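Local atomic coordinates of VgrG protein (Vibrio cholerae, PDB entry 4DTH), a protein that carries an actin cross-linking toxin domain that binds ATP and magnesium and probably links G-actin monomers covalently to one another. Residues H19-S24 / P95-D100; I25-E30 / Q173-G178; D55-L60 / E105-A110. All coordinates share one frame; numbering follows the deposited sequence. Where two conformers were deposited one is given.

Contact 1: residues H19-S24 / P95-D100; sequences HFPKSS and PCEMDD. With ATP (adenosine-5'-triphosphate), chain B.
F20 and S24 meet P95 and E97 at the adenine end of the ATP pocket, where S24 and E97 form an antiparallel, non-hydrogen-bonded bridge pair, with E97 also opening a type I turn that ends at D100. The CA atoms of S24 and E97 lie 4.4 Å apart and their side chains diverge. The F20 ring lies obliquely against the 95-97 backbone: CZ comes to 3.2 Å from the carbonyl O of P95, while CE2 touches the P95 pyrrolidine, which crosses it at about a right angle. E97 continues this row, its CG against F20 CD1. Its carboxylate plane is 74° from that ring, and OE1 rests by CG and CD of P21. On the nucleotide side, P95 lies over one face of the adenine, with CG 3.5 Å from C5 of ATP. S24 turns its hydroxyl between its own N and carbonyl carbon (chi1 54°), a rotation that aims OG at the base and lets it donate a 2.6 Å hydrogen bond to ATP N1.

Beyond the bridge the backbones are tied by M98 N, which donates an almost straight bond (177° at the hydrogen) of 3.1 Å to S23 O. S23 O takes a second hydrogen bond from a water that also accepts from D99 N. S23 OG has its own hydrogen bond to E191. At the solvent-exposed end, K22 bends at chi3 and crosses D99 at about a right angle; its NZ closes a salt bridge of 2.6 Å on the syn lone pair of D99 OD2.

Contact 2: residues I25-E30 / Q173-G178; sequences IGIENE and QQATVG. With MG (magnesium ion), chain D; MG (magnesium ion), chain E; ATP (adenosine-5'-triphosphate), chain B.
I25 faces V177 in an antiparallel strand pair between 25-30 and 173-178, and the two segments run 163° apart in direction with their axes 4.5 Å from each other. The pairs I25-V177, I27-A175 and N29-Q173 are non-hydrogen-bonded and share one face; G26-T176 and E28-Q174 are hydrogen-bonded and carry the opposite face, where ATP and magnesium bind. I25 sends CG1 anti to its backbone N (chi1 -172°), which brings CD1 to 3.9 Å from V177 CG2, with A175 CB a little farther along.

At G26, N donates to T176 O and T176 N returns a bond to G26 O, both 2.8 Å. With no side chain on this residue, the ribose comes in close: G26 CA is 3.1 Å from O2' of ATP. I27 turns back to the face of I25 and A175, where CG2 loosely approaches A175 CB and the side chain also meets M111 of helix 101-124.

E28 forms the next bonded pair, exchanging two 3.0 Å backbone hydrogen bonds with Q174. Its extended side chain points into the nucleotide site, and OE2 binds one magnesium at 2.6 Å. E90 belongs to that site as well, whereas E28, Q174 and E351 line the site of the other. Across from E28, Q174 bends at chi2, its amide plane 79° from the carboxylate, and OE1 binds this second magnesium at 2.5 Å. A water donates to E28 OE1 and is also hydrogen-bonded to T176 OG1 and ATP O3', joining both strands to the ribose. N29 then lies alongside Q173, the two pointing the same way, and Q173 NE2 is hydrogen-bonded to P364 O.

Contact 3: residues D55-L60 / E105-A110; sequences DALFML and ETRKQA
This is a helix-on-sheet contact: L57 and F58, near the start of strand 56-68, pack against T106, R107 and A110 of helix 101-124, which packs on strands 56-68 and 85-97. The short segment axes approach to 8.2 Å and run 40° apart, and no hydrogen bond passes between the segments. A110 points its CB toward the strand and is met by both strand residues. L57 CD1 sits 3.7 Å from that CB and 3.8 Å from T106 CG2, so one methyl of L57 touches two successive helical turns. F58 has chi1 at 66°, with CG between its backbone N and carbonyl carbon; its ring presents an edge, and A110 CB lies in the ring plane, 3.6 Å from CE2. The same ring also touches M111 and L114 farther along the helix.

R107 lies along the L57 backbone. Its aliphatic CG lies 3.6 Å from L57 O, and NH1 comes to 3.7 Å from L57 CD2 in an oblique approach. The guanidinium is held elsewhere: NE is hydrogen-bonded to Y94 O, which ties the helix to strand 85-97, while NH1 bonds back to A103 O of the same helix. L57 and F58 are neighbours in sequence yet both reach the helix, and both stand opposite V49 on the adjacent strand, the pattern of a classic beta bulge.

In the fold
Contacts 1 and 2, centres 13 Å apart, belong to one ATP site, and 19-24 runs directly into 25-30. Two probable backbone hydrogen bonds join them, S24 O to G178 N at 2.8 Å and C96 O to I25 N at 2.9 Å. Contact 1 meets the base through S24, P95 and F20; contact 2 lies along the ribose and the base edge at C2 and N3 and supplies E28 and Q174 to the magnesium sites. Contact 3, centred 15 Å from contact 1, adjoins the pocket through R107, whose CZ packs on C96 CB at 3.7 Å and whose side chain is about 7 Å from ATP. Contacts 2 and 3 do not touch (nearest atoms about 5 Å apart), but I27 and F58 both pack on M111.

Contact 1: residues H19-S24 / P95-D100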
loop_
_atom_site.group_PDB
_atom_site.type_symbol
_atom_site.label_atom_id
_atom_site.label_comp_id
_atom_site.label_asym_id
_atom_site.label_seq_id
_atom_site.Cartn_x
_atom_site.Cartn_y
_atom_site.Cartn_z
ATOM N N HIS A 19 2.131 -8.954 12.941
ATOM C CA HIS A 19 1.464 -8.595 14.193
ATOM C C HIS A 19 2.010 -7.363 14.906
ATOM O O HIS A 19 3.218 -7.236 15.100
ATOM C CB HIS A 19 1.428 -9.788 15.166
ATOM C CG HIS A 19 0.553 -9.534 16.357
ATOM N ND1 HIS A 19 -0.808 -9.774 16.315
ATOM C CD2 HIS A 19 0.857 -8.963 17.548
ATOM C CE1 HIS A 19 -1.276 -9.397 17.493
ATOM N NE2 HIS A 19 -0.307 -8.902 18.268
ATOM N N PHE A 20 1.096 -6.495 15.358
ATOM C CA PHE A 20 1.395 -5.307 16.164
ATOM C C PHE A 20 0.436 -5.214 17.337
ATOM O O PHE A 20 -0.728 -5.589 17.191
ATOM C CB PHE A 20 1.393 -4.017 15.323
ATOM C CG PHE A 20 2.580 -4.005 14.383
ATOM C CD1 PHE A 20 3.836 -3.596 14.824
ATOM C CD2 PHE A 20 2.462 -4.481 13.080
ATOM C CE1 PHE A 20 4.950 -3.645 13.968
ATOM C CE2 PHE A 20 3.578 -4.528 12.226
ATOM C CZ PHE A 20 4.812 -4.108 12.675
ATOM N N PRO A 21 0.894 -4.732 18.520
ATOM C CA PRO A 21 -0.032 -4.641 19.667
ATOM C C PRO A 21 -1.218 -3.712 19.417
ATOM O O PRO A 21 -2.337 -4.012 19.844
ATOM C CB PRO A 21 0.848 -4.106 20.803
ATOM C CG PRO A 21 2.012 -3.457 20.117
ATOM C CD PRO A 21 2.252 -4.261 18.881
ATOM N N LYS A 22 -0.973 -2.591 18.694
ATOM C CA LYS A 22 -1.989 -1.587 18.394
ATOM C C LYS A 22 -1.852 -1.185 16.921
ATOM O O LYS A 22 -1.437 -2.007 16.101
ATOM C CB LYS A 22 -1.819 -0.360 19.324
ATOM C CG LYS A 22 -2.010 -0.659 20.816
ATOM C CD LYS A 22 -1.550 0.512 21.671
ATOM C CE LYS A 22 -0.069 0.481 21.966
ATOM N NZ LYS A 22 0.428 1.799 22.430
ATOM N N SER A 23 -2.159 0.083 16.603
ATOM C CA SER A 23 -2.057 0.581 15.234
ATOM C C SER A 23 -0.630 0.592 14.717
ATOM O O SER A 23 0.308 0.818 15.488
ATOM C CB SER A 23 -2.706 1.949 15.080
ATOM O OG SER A 23 -2.075 2.908 15.909
ATOM N N SER A 24 -0.472 0.306 13.415
ATOM C CA SER A 24 0.838 0.244 12.772
ATOM C C SER A 24 0.938 1.170 11.565
ATOM O O SER A 24 -0.084 1.574 11.001
ATOM C CB SER A 24 1.142 -1.187 12.352
ATOM O OG SER A 24 0.078 -1.669 11.548
ATOM N N PRO A 95 6.856 -2.235 8.554
ATOM C CA PRO A 95 5.962 -1.491 9.456
ATOM C C PRO A 95 6.428 -1.471 10.901
ATOM O O PRO A 95 7.180 -2.359 11.331
ATOM C CB PRO A 95 4.627 -2.227 9.312
ATOM C CG PRO A 95 5.019 -3.629 8.869
ATOM C CD PRO A 95 6.141 -3.363 7.919
ATOM N N CYS A 96 5.997 -0.443 11.642
ATOM C CA CYS A 96 6.298 -0.301 13.060
ATOM C C CYS A 96 5.056 0.202 13.771
ATOM O O CYS A 96 4.071 0.552 13.115
ATOM C CB CYS A 96 7.497 0.621 13.293
ATOM S SG CYS A 96 7.234 2.348 12.803
ATOM N N GLU A 97 5.077 0.215 15.113
ATOM C CA GLU A 97 3.956 0.742 15.875
ATOM C C GLU A 97 3.884 2.242 15.619
ATOM O O GLU A 97 4.918 2.909 15.581
ATOM C CB GLU A 97 4.139 0.462 17.375
ATOM C CG GLU A 97 4.254 -1.022 17.690
ATOM C CD GLU A 97 4.724 -1.369 19.089
ATOM O OE1 GLU A 97 5.286 -2.474 19.258
ATOM O OE2 GLU A 97 4.518 -0.552 20.016
ATOM N N MET A 98 2.670 2.763 15.387
ATOM C CA MET A 98 2.441 4.182 15.097
ATOM C C MET A 98 2.964 5.133 16.157
ATOM O O MET A 98 3.409 6.223 15.822
ATOM C CB MET A 98 0.951 4.452 14.873
ATOM C CG MET A 98 0.545 4.282 13.472
ATOM S SD MET A 98 -1.044 5.053 13.146
ATOM C CE MET A 98 -0.529 6.656 12.628
ATOM N N ASP A 99 2.918 4.721 17.428
ATOM C CA ASP A 99 3.384 5.550 18.536
ATOM C C ASP A 99 4.833 5.235 18.958
ATOM O O ASP A 99 5.284 5.698 20.011
ATOM C CB ASP A 99 2.401 5.461 19.719
ATOM C CG ASP A 99 2.172 4.072 20.287
ATOM O OD1 ASP A 99 2.846 3.117 19.831
ATOM O OD2 ASP A 99 1.324 3.939 21.185
ATOM N N ASP A 100 5.559 4.440 18.146
ATOM C CA ASP A 100 6.949 4.097 18.452
ATOM C C ASP A 100 7.848 5.132 17.772
ATOM O O ASP A 100 8.286 4.944 16.636
ATOM C CB ASP A 100 7.281 2.641 18.055
ATOM C CG ASP A 100 8.663 2.153 18.467
ATOM O OD1 ASP A 100 9.544 3.001 18.732
ATOM O OD2 ASP A 100 8.891 0.928 18.427
HETATM P PG ATP B . 0.065 -2.252 -4.244
HETATM O O1G ATP B . -0.592 -0.990 -3.782
HETATM O O2G ATP B . -0.900 -3.404 -4.218
HETATM O O3G ATP B . 0.618 -2.128 -5.635
HETATM P PB ATP B . 2.295 -3.603 -3.018
HETATM O O1B ATP B . 1.697 -4.939 -3.213
HETATM O O2B ATP B . 3.406 -3.422 -4.023
HETATM O O3B ATP B . 1.261 -2.548 -3.221
HETATM P PA ATP B . 2.372 -3.913 -0.206
HETATM O O1A ATP B . 1.065 -4.582 -0.385
HETATM O O2A ATP B . 3.340 -4.941 0.387
HETATM O O3A ATP B . 2.883 -3.469 -1.532
HETATM O "O5'" ATP B . 2.176 -2.657 0.774
HETATM C "C5'" ATP B . 3.382 -2.051 1.268
HETATM C "C4'" ATP B . 3.106 -0.980 2.290
HETATM O "O4'" ATP B . 2.308 -1.524 3.381
HETATM C "C3'" ATP B . 4.370 -0.428 2.952
HETATM O "O3'" ATP B . 4.258 0.959 3.268
HETATM C "C2'" ATP B . 4.469 -1.287 4.205
HETATM O "O2'" ATP B . 5.323 -0.757 5.204
HETATM C "C1'" ATP B . 3.006 -1.312 4.600
HETATM N N9 ATP B . 2.610 -2.331 5.576
HETATM C C8 ATP B . 2.749 -3.687 5.459
HETATM N N7 ATP B . 2.290 -4.352 6.492
HETATM C C5 ATP B . 1.822 -3.365 7.349
HETATM C C6 ATP B . 1.201 -3.407 8.613
HETATM N N6 ATP B . 0.929 -4.539 9.276
HETATM N N1 ATP B . 0.844 -2.230 9.176
HETATM C C2 ATP B . 1.093 -1.094 8.518
HETATM N N3 ATP B . 1.666 -0.929 7.329
HETATM C C4 ATP B . 2.017 -2.109 6.787
HETATM O O HOH W 1 0.490 2.572 17.819
#

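Contact 2: residues I25-E30 / Q173-G178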
loop_
_atom_site.group_PDB
_atom_site.type_symbol
_atom_site.label_atom_id
_atom_site.label_comp_id
_atom_site.label_asym_id
_atom_site.label_seq_id
_atom_site.Cartn_x
_atom_site.Cartn_y
_atom_site.Cartn_z
ATOM N N ILE A 25 2.179 1.495 11.162
ATOM C CA ILE A 25 2.404 2.359 10.019
ATOM C C ILE A 25 3.593 1.885 9.197
ATOM O O ILE A 25 4.610 1.472 9.754
ATOM C CB ILE A 25 2.517 3.863 10.426
ATOM C CG1 ILE A 25 2.555 4.804 9.198
ATOM C CG2 ILE A 25 3.692 4.124 11.387
ATOM C CD1 ILE A 25 2.001 6.186 9.417
ATOM N N GLY A 26 3.427 1.965 7.887
ATOM C CA GLY A 26 4.458 1.684 6.902
ATOM C C GLY A 26 4.538 2.845 5.939
ATOM O O GLY A 26 3.570 3.601 5.799
ATOM N N ILE A 27 5.700 3.033 5.304
ATOM C CA ILE A 27 5.886 4.138 4.361
ATOM C C ILE A 27 6.505 3.635 3.057
ATOM O O ILE A 27 7.235 2.643 3.057
ATOM C CB ILE A 27 6.672 5.354 4.950
ATOM C CG1 ILE A 27 8.131 4.964 5.337
ATOM C CG2 ILE A 27 5.915 6.022 6.127
ATOM C CD1 ILE A 27 9.095 6.153 5.659
ATOM N N GLU A 28 6.191 4.321 1.956
ATOM C CA GLU A 28 6.702 4.047 0.612
ATOM C C GLU A 28 7.306 5.333 0.133
ATOM O O GLU A 28 6.695 6.397 0.273
ATOM C CB GLU A 28 5.592 3.580 -0.331
ATOM C CG GLU A 28 5.061 2.202 0.003
ATOM C CD GLU A 28 3.755 1.871 -0.690
ATOM O OE1 GLU A 28 2.744 2.566 -0.439
ATOM O OE2 GLU A 28 3.746 0.913 -1.492
ATOM N N ASN A 29 8.529 5.260 -0.378
ATOM C CA ASN A 29 9.278 6.450 -0.723
ATOM C C ASN A 29 10.064 6.264 -2.020
ATOM O O ASN A 29 11.131 5.638 -2.020
ATOM C CB ASN A 29 10.219 6.698 0.469
ATOM C CG ASN A 29 11.033 7.952 0.459
ATOM O OD1 ASN A 29 12.100 8.009 1.084
ATOM N ND2 ASN A 29 10.530 8.981 -0.173
ATOM N N GLU A 30 9.522 6.809 -3.124
ATOM C CA GLU A 30 10.163 6.706 -4.437
ATOM C C GLU A 30 11.284 7.738 -4.535
ATOM O O GLU A 30 11.086 8.906 -4.220
ATOM C CB GLU A 30 9.136 6.874 -5.563
ATOM C CG GLU A 30 9.631 6.459 -6.938
ATOM C CD GLU A 30 8.658 6.755 -8.066
ATOM O OE1 GLU A 30 8.861 6.207 -9.170
ATOM O OE2 GLU A 30 7.691 7.520 -7.849
ATOM N N GLN A 173 5.802 9.899 -2.156
ATOM C CA GLN A 173 5.546 9.291 -0.857
ATOM C C GLN A 173 4.120 8.880 -0.547
ATOM O O GLN A 173 3.172 9.622 -0.819
ATOM C CB GLN A 173 6.061 10.213 0.257
ATOM C CG GLN A 173 7.584 10.399 0.222
ATOM C CD GLN A 173 8.122 11.392 1.224
ATOM O OE1 GLN A 173 7.460 12.353 1.633
ATOM N NE2 GLN A 173 9.380 11.214 1.588
ATOM N N GLN A 174 3.986 7.711 0.088
ATOM C CA GLN A 174 2.716 7.209 0.619
ATOM C C GLN A 174 2.951 6.680 2.018
ATOM O O GLN A 174 4.086 6.388 2.396
ATOM C CB GLN A 174 2.123 6.079 -0.236
ATOM C CG GLN A 174 1.437 6.555 -1.507
ATOM C CD GLN A 174 2.383 6.470 -2.660
ATOM O OE1 GLN A 174 2.877 5.395 -3.018
ATOM N NE2 GLN A 174 2.670 7.611 -3.260
ATOM N N ALA A 175 1.864 6.546 2.784
ATOM C CA ALA A 175 1.889 5.944 4.101
ATOM C C ALA A 175 0.736 4.957 4.160
ATOM O O ALA A 175 -0.324 5.207 3.573
ATOM C CB ALA A 175 1.723 7.003 5.180
ATOM N N THR A 176 0.953 3.827 4.848
ATOM C CA THR A 176 -0.054 2.793 5.053
ATOM C C THR A 176 -0.254 2.624 6.545
ATOM O O THR A 176 0.719 2.411 7.269
ATOM C CB THR A 176 0.299 1.505 4.293
ATOM O OG1 THR A 176 0.309 1.797 2.890
ATOM C CG2 THR A 176 -0.684 0.365 4.565
ATOM N N VAL A 177 -1.507 2.734 7.001
ATOM C CA VAL A 177 -1.877 2.615 8.411
ATOM C C VAL A 177 -2.683 1.334 8.597
ATOM O O VAL A 177 -3.616 1.080 7.836
ATOM C CB VAL A 177 -2.652 3.879 8.897
ATOM C CG1 VAL A 177 -3.298 3.675 10.274
ATOM C CG2 VAL A 177 -1.755 5.117 8.894
ATOM N N GLY A 178 -2.327 0.561 9.620
ATOM C CA GLY A 178 -3.053 -0.648 9.983
ATOM C C GLY A 178 -3.731 -0.467 11.321
ATOM O O GLY A 178 -3.094 0.000 12.265
HETATM MG MG MG D . 1.738 3.166 -3.050
HETATM MG MG MG E . 5.401 -0.644 -2.682
HETATM P PG ATP B . 0.065 -2.252 -4.244
HETATM O O1G ATP B . -0.592 -0.990 -3.782
HETATM O O2G ATP B . -0.900 -3.404 -4.218
HETATM O O3G ATP B . 0.618 -2.128 -5.635
HETATM P PB ATP B . 2.295 -3.603 -3.018
HETATM O O1B ATP B . 1.697 -4.939 -3.213
HETATM O O2B ATP B . 3.406 -3.422 -4.023
HETATM O O3B ATP B . 1.261 -2.548 -3.221
HETATM P PA ATP B . 2.372 -3.913 -0.206
HETATM O O1A ATP B . 1.065 -4.582 -0.385
HETATM O O2A ATP B . 3.340 -4.941 0.387
HETATM O O3A ATP B . 2.883 -3.469 -1.532
HETATM O "O5'" ATP B . 2.176 -2.657 0.774
HETATM C "C5'" ATP B . 3.382 -2.051 1.268
HETATM C "C4'" ATP B . 3.106 -0.980 2.290
HETATM O "O4'" ATP B . 2.308 -1.524 3.381
HETATM C "C3'" ATP B . 4.370 -0.428 2.952
HETATM O "O3'" ATP B . 4.258 0.959 3.268
HETATM C "C2'" ATP B . 4.469 -1.287 4.205
HETATM O "O2'" ATP B . 5.323 -0.757 5.204
HETATM C "C1'" ATP B . 3.006 -1.312 4.600
HETATM N N9 ATP B . 2.610 -2.331 5.576
HETATM C C8 ATP B . 2.749 -3.687 5.459
HETATM N N7 ATP B . 2.290 -4.352 6.492
HETATM C C5 ATP B . 1.822 -3.365 7.349
HETATM C C6 ATP B . 1.201 -3.407 8.613
HETATM N N6 ATP B . 0.929 -4.539 9.276
HETATM N N1 ATP B . 0.844 -2.230 9.176
HETATM C C2 ATP B . 1.093 -1.094 8.518
HETATM N N3 ATP B . 1.666 -0.929 7.329
HETATM C C4 ATP B . 2.017 -2.109 6.787
HETATM O O HOH W 2 2.664 3.128 2.214
#

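Contact 3: residues D55-L60 / E105-A110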
loop_
_atom_site.group_PDB
_atom_site.type_symbol
_atom_site.label_atom_id
_atom_site.label_comp_id
_atom_site.label_asym_id
_atom_site.label_seq_id
_atom_site.Cartn_x
_atom_site.Cartn_y
_atom_site.Cartn_z
ATOM N N ASP A 55 17.585 -5.092 13.358
ATOM C CA ASP A 55 16.174 -4.776 13.067
ATOM C C ASP A 55 16.022 -4.285 11.628
ATOM O O ASP A 55 16.621 -3.268 11.272
ATOM C CB ASP A 55 15.636 -3.683 14.009
ATOM C CG ASP A 55 15.923 -3.888 15.485
ATOM O OD1 ASP A 55 15.506 -4.936 16.031
ATOM O OD2 ASP A 55 16.526 -2.981 16.103
ATOM N N ALA A 56 15.212 -4.984 10.818
ATOM C CA ALA A 56 14.942 -4.603 9.426
ATOM C C ALA A 56 14.155 -3.278 9.393
ATOM O O ALA A 56 13.117 -3.156 10.052
ATOM C CB ALA A 56 14.176 -5.711 8.722
ATOM N N LEU A 57 14.688 -2.269 8.676
ATOM C CA LEU A 57 14.079 -0.932 8.609
ATOM C C LEU A 57 13.293 -0.679 7.333
ATOM O O LEU A 57 12.165 -0.184 7.397
ATOM C CB LEU A 57 15.141 0.156 8.841
ATOM C CG LEU A 57 15.935 0.043 10.162
ATOM C CD1 LEU A 57 17.112 0.993 10.164
ATOM C CD2 LEU A 57 15.031 0.272 11.401
ATOM N N PHE A 58 13.876 -1.008 6.178
ATOM C CA PHE A 58 13.194 -0.840 4.897
ATOM C C PHE A 58 13.765 -1.707 3.799
ATOM O O PHE A 58 14.926 -2.126 3.863
ATOM C CB PHE A 58 13.118 0.638 4.461
ATOM C CG PHE A 58 14.448 1.285 4.157
ATOM C CD1 PHE A 58 15.004 1.201 2.886
ATOM C CD2 PHE A 58 15.114 2.024 5.127
ATOM C CE1 PHE A 58 16.234 1.802 2.603
ATOM C CE2 PHE A 58 16.334 2.639 4.841
ATOM C CZ PHE A 58 16.880 2.540 3.574
ATOM N N MET A 59 12.960 -1.944 2.772
ATOM C CA MET A 59 13.372 -2.732 1.621
ATOM C C MET A 59 13.776 -1.819 0.474
ATOM O O MET A 59 13.221 -0.734 0.311
ATOM C CB MET A 59 12.203 -3.617 1.142
ATOM C CG MET A 59 11.767 -4.668 2.133
ATOM S SD MET A 59 10.303 -5.472 1.474
ATOM C CE MET A 59 9.952 -6.636 2.735
ATOM N N LEU A 60 14.696 -2.297 -0.361
ATOM C CA LEU A 60 15.089 -1.613 -1.593
ATOM C C LEU A 60 14.342 -2.337 -2.697
ATOM O O LEU A 60 14.500 -3.554 -2.860
ATOM C CB LEU A 60 16.607 -1.712 -1.813
ATOM C CG LEU A 60 17.447 -0.646 -1.105
ATOM C CD1 LEU A 60 17.657 -0.979 0.351
ATOM C CD2 LEU A 60 18.779 -0.510 -1.777
ATOM N N GLU A 105 11.612 7.334 13.667
ATOM C CA GLU A 105 12.776 8.178 13.445
ATOM C C GLU A 105 13.930 7.430 12.809
ATOM O O GLU A 105 14.554 7.965 11.893
ATOM C CB GLU A 105 13.189 8.879 14.748
ATOM C CG GLU A 105 13.624 10.322 14.550
ATOM C CD GLU A 105 12.768 11.208 13.658
ATOM O OE1 GLU A 105 11.521 11.200 13.795
ATOM O OE2 GLU A 105 13.363 11.921 12.818
ATOM N N THR A 106 14.207 6.194 13.266
ATOM C CA THR A 106 15.295 5.381 12.703
ATOM C C THR A 106 15.043 5.089 11.217
ATOM O O THR A 106 15.984 5.166 10.428
ATOM C CB THR A 106 15.552 4.118 13.531
ATOM O OG1 THR A 106 15.698 4.491 14.904
ATOM C CG2 THR A 106 16.802 3.371 13.082
ATOM N N ARG A 107 13.776 4.819 10.827
ATOM C CA ARG A 107 13.439 4.575 9.417
ATOM C C ARG A 107 13.725 5.808 8.559
ATOM O O ARG A 107 14.350 5.675 7.511
ATOM C CB ARG A 107 11.975 4.137 9.261
ATOM C CG ARG A 107 11.754 2.673 9.605
ATOM C CD ARG A 107 10.369 2.445 10.225
ATOM N NE ARG A 107 10.139 1.015 10.437
ATOM C CZ ARG A 107 10.689 0.286 11.403
ATOM N NH1 ARG A 107 11.468 0.858 12.316
ATOM N NH2 ARG A 107 10.459 -1.017 11.469
ATOM N N LYS A 108 13.311 7.004 9.024
ATOM C CA LYS A 108 13.537 8.266 8.308
ATOM C C LYS A 108 15.029 8.529 8.146
ATOM O O LYS A 108 15.484 8.841 7.047
ATOM C CB LYS A 108 12.877 9.428 9.058
ATOM C CG LYS A 108 11.336 9.418 8.984
ATOM C CD LYS A 108 10.717 10.270 10.108
ATOM C CE LYS A 108 11.093 11.738 10.004
ATOM N NZ LYS A 108 10.465 12.547 11.083
ATOM N N GLN A 109 15.790 8.384 9.250
ATOM C CA GLN A 109 17.236 8.610 9.251
ATOM C C GLN A 109 17.977 7.628 8.341
ATOM O O GLN A 109 18.885 8.042 7.598
ATOM C CB GLN A 109 17.781 8.598 10.689
ATOM C CG GLN A 109 17.371 9.863 11.449
ATOM C CD GLN A 109 17.649 9.783 12.926
ATOM O OE1 GLN A 109 16.918 9.146 13.691
ATOM N NE2 GLN A 109 18.674 10.488 13.372
ATOM N N ALA A 110 17.574 6.332 8.374
ATOM C CA ALA A 110 18.195 5.296 7.534
ATOM C C ALA A 110 17.933 5.561 6.049
ATOM O O ALA A 110 18.822 5.355 5.227
ATOM C CB ALA A 110 17.678 3.922 7.924
#